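Local coordinates for multiple PDZ domain protein (Mus musculus, PDB 4XH7) that probably serves as a scaffold in signalling, its fourth PDZ domain having a fold that commonly binds the C-terminal tails of partner proteins, at residues E75-N80 / V106-T111. Residues are numbered along the deposited sequence; the frame is centred on the assembly and turned at random.
Sequences ELLEVN and VCCRRT
With its CG turned away from the carbonyl carbon (chi1 -59°), Leu77 reaches across to Cys108, whose SG sits between its own backbone N and carbonyl carbon (chi1 63°). Leu77 CD1 then lies 3.8 Å from Cys108 SG and also meets Val106 CG1, so one methyl joins two residues of the facing strand. Glu75, the hydrogen-bonded partner of Cys108, lays its CB against the same sulfur. A classic beta bulge sits here: Leu77 and Glu78 both stand opposite Val106, whose carbonyl oxygen accepts Leu77 N in its plane at 2.9 Å and, with a tilt, Glu78 N at 3.2 Å. Val106 N returns a nearly straight bond to Glu78 O (2.8 Å, 176°), while Glu75 and Cys108 bond N to O both ways. On the opposite face, the non-hydrogen-bonded pair Leu76 and Cys107 meets with Leu76 CD2 3.6 Å from Cys107 SG. Cutting Leu77 back to an alanine is likely to open a gap beside Cys108 SG and Val106 CG1. The pair forms the middle of the domain's four-stranded antiparallel sheet, with 26-34 beside 102-110 and 82-83 beside 75-79. Helix 5-22 lies over the face of Leu77 and Val106, touching both through Trp18; its Lys17 and Trp18 hold Glu78 OE2, while Glu75 OE1 bonds His52 of strand 52-58.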
ATOM      1  N   GLU A  75      -2.339  -2.781   6.437  1.00 16.58           N
ATOM      2  CA  GLU A  75      -1.513  -3.869   5.935  1.00 16.74           C
ATOM      3  C   GLU A  75      -1.165  -3.632   4.479  1.00 18.25           C
ATOM      4  O   GLU A  75      -2.036  -3.332   3.671  1.00 20.21           O
ATOM      5  CB  GLU A  75      -2.235  -5.206   6.091  1.00 17.54           C
ATOM      6  CG  GLU A  75      -1.358  -6.343   5.561  1.00 18.33           C
ATOM      7  CD  GLU A  75      -1.866  -7.735   5.877  1.00 24.43           C
ATOM      8  OE1 GLU A  75      -1.125  -8.692   5.523  1.00 23.03           O
ATOM      9  OE2 GLU A  75      -2.996  -7.914   6.425  1.00 25.59           O
ATOM     10  N   LEU A  76       0.106  -3.833   4.114  1.00 17.52           N
ATOM     11  CA  LEU A  76       0.544  -3.665   2.725  1.00 20.34           C
ATOM     12  C   LEU A  76       0.169  -4.879   1.880  1.00 19.51           C
ATOM     13  O   LEU A  76       0.489  -5.991   2.263  1.00 20.72           O
ATOM     14  CB  LEU A  76       2.053  -3.493   2.664  1.00 16.56           C
ATOM     15  CG  LEU A  76       2.573  -2.279   3.421  1.00 25.68           C
ATOM     16  CD1 LEU A  76       4.100  -2.294   3.269  1.00 29.71           C
ATOM     17  CD2 LEU A  76       2.039  -1.009   2.848  1.00 32.25           C
ATOM     18  N   LEU A  77      -0.484  -4.661   0.735  1.00 17.32           N
ATOM     19  CA  LEU A  77      -0.869  -5.781  -0.142  1.00 16.68           C
ATOM     20  C   LEU A  77      -0.150  -5.844  -1.493  1.00 17.09           C
ATOM     21  O   LEU A  77       0.270  -6.925  -1.919  1.00 19.15           O
ATOM     22  CB  LEU A  77      -2.381  -5.777  -0.407  1.00 18.50           C
ATOM     23  CG  LEU A  77      -3.229  -5.878   0.860  1.00 18.10           C
ATOM     24  CD1 LEU A  77      -4.698  -5.713   0.478  1.00 18.99           C
ATOM     25  CD2 LEU A  77      -2.970  -7.192   1.614  1.00 18.87           C
ATOM     26  N   GLU A  78      -0.001  -4.703  -2.157  1.00 19.23           N
ATOM     27  CA  GLU A  78       0.491  -4.651  -3.526  1.00 20.84           C
ATOM     28  C   GLU A  78       1.069  -3.258  -3.797  1.00 21.80           C
ATOM     29  O   GLU A  78       0.555  -2.245  -3.284  1.00 22.04           O
ATOM     30  CB  GLU A  78      -0.642  -4.956  -4.507  1.00 23.63           C
ATOM     31  CG  GLU A  78      -0.215  -4.962  -5.959  1.00 29.95           C
ATOM     32  CD  GLU A  78      -1.405  -5.131  -6.909  1.00 30.45           C
ATOM     33  OE1 GLU A  78      -1.644  -4.204  -7.711  1.00 38.62           O
ATOM     34  OE2 GLU A  78      -2.049  -6.201  -6.868  1.00 33.62           O
ATOM     35  N   VAL A  79       2.151  -3.174  -4.578  1.00 18.78           N
ATOM     36  CA  VAL A  79       2.621  -1.822  -4.980  1.00 18.88           C
ATOM     37  C   VAL A  79       2.952  -1.904  -6.461  1.00 24.33           C
ATOM     38  O   VAL A  79       3.680  -2.825  -6.859  1.00 22.46           O
ATOM     39  CB  VAL A  79       3.881  -1.329  -4.212  1.00 21.52           C
ATOM     40  CG1 VAL A  79       3.528  -0.872  -2.807  1.00 27.92           C
ATOM     41  CG2 VAL A  79       4.972  -2.399  -4.141  1.00 20.28           C
ATOM     42  N   ASN A  80       2.427  -0.980  -7.265  1.00 23.35           N
ATOM     43  CA  ASN A  80       2.662  -1.006  -8.720  1.00 24.39           C
ATOM     44  C   ASN A  80       2.534  -2.409  -9.344  1.00 27.05           C
ATOM     45  O   ASN A  80       3.385  -2.839 -10.152  1.00 26.70           O
ATOM     46  CB  ASN A  80       4.035  -0.420  -9.028  1.00 25.90           C
ATOM     47  CG  ASN A  80       4.038   1.075  -8.886  1.00 28.85           C
ATOM     48  OD1 ASN A  80       3.014   1.660  -8.507  1.00 29.28           O
ATOM     49  ND2 ASN A  80       5.160   1.715  -9.204  1.00 24.43           N
ATOM     50  N   VAL A 106      -1.704  -0.645  -2.732  1.00 16.74           N
ATOM     51  CA  VAL A 106      -2.954  -1.211  -2.257  1.00 17.86           C
ATOM     52  C   VAL A 106      -2.711  -1.727  -0.859  1.00 21.79           C
ATOM     53  O   VAL A 106      -1.763  -2.497  -0.646  1.00 21.50           O
ATOM     54  CB  VAL A 106      -3.456  -2.396  -3.131  1.00 22.19           C
ATOM     55  CG1 VAL A 106      -4.827  -2.960  -2.592  1.00 21.56           C
ATOM     56  CG2 VAL A 106      -3.533  -1.990  -4.613  1.00 22.76           C
ATOM     57  N   CYS A 107      -3.561  -1.314   0.078  1.00 19.05           N
ATOM     58  CA  CYS A 107      -3.468  -1.767   1.478  1.00 19.45           C
ATOM     59  C   CYS A 107      -4.812  -2.204   1.988  1.00 17.88           C
ATOM     60  O   CYS A 107      -5.831  -2.038   1.306  1.00 18.53           O
ATOM     61  CB  CYS A 107      -2.974  -0.648   2.403  1.00 17.08           C
ATOM     62  SG  CYS A 107      -1.306  -0.028   1.995  1.00 23.75           S
ATOM     63  N   CYS A 108      -4.852  -2.754   3.201  1.00 17.80           N
ATOM     64  CA  CYS A 108      -6.169  -3.022   3.812  1.00 16.50           C
ATOM     65  C   CYS A 108      -6.153  -2.832   5.302  1.00 19.13           C
ATOM     66  O   CYS A 108      -5.085  -2.677   5.930  1.00 19.40           O
ATOM     67  CB  CYS A 108      -6.654  -4.443   3.485  1.00 18.34           C
ATOM     68  SG  CYS A 108      -5.585  -5.742   4.143  1.00 20.88           S
ATOM     69  N   ARG A 109      -7.345  -2.729   5.877  1.00 17.16           N
ATOM     70  CA  ARG A 109      -7.456  -2.670   7.348  1.00 20.96           C
ATOM     71  C   ARG A 109      -8.649  -3.552   7.741  1.00 21.49           C
ATOM     72  O   ARG A 109      -9.564  -3.712   6.961  1.00 19.76           O
ATOM     73  CB  ARG A 109      -7.604  -1.218   7.865  1.00 20.60           C
ATOM     74  CG  ARG A 109      -8.803  -0.434   7.286  1.00 24.69           C
ATOM     75  CD  ARG A 109      -8.735   1.063   7.746  1.00 21.94           C
ATOM     76  NE  ARG A 109      -7.676   1.770   7.052  1.00 22.79           N
ATOM     77  CZ  ARG A 109      -7.843   2.721   6.142  1.00 25.18           C
ATOM     78  NH1 ARG A 109      -6.772   3.265   5.578  1.00 21.88           N
ATOM     79  NH2 ARG A 109      -9.061   3.145   5.817  1.00 26.62           N
ATOM     80  N   ARG A 110      -8.612  -4.144   8.926  1.00 20.60           N
ATOM     81  CA  ARG A 110      -9.753  -4.955   9.371  1.00 20.77           C
ATOM     82  C   ARG A 110     -10.964  -4.024   9.583  1.00 23.01           C
ATOM     83  O   ARG A 110     -10.811  -2.883  10.007  1.00 23.14           O
ATOM     84  CB  ARG A 110      -9.385  -5.708  10.650  1.00 24.04           C
ATOM     85  CG  ARG A 110      -8.477  -6.891  10.458  1.00 33.01           C
ATOM     86  N   THR A 111     -12.180  -4.506   9.298  1.00 21.57           N
ATOM     87  CA  THR A 111     -13.333  -3.630   9.402  1.00 21.06           C
ATOM     88  C   THR A 111     -14.491  -4.377  10.053  1.00 22.11           C
ATOM     89  O   THR A 111     -14.376  -5.562  10.308  1.00 25.24           O
ATOM     90  CB  THR A 111     -13.724  -3.076   8.023  1.00 23.58           C
ATOM     91  OG1 THR A 111     -14.683  -2.015   8.150  1.00 31.99           O
ATOM     92  CG2 THR A 111     -14.259  -4.184   7.113  1.00 22.77           C
TER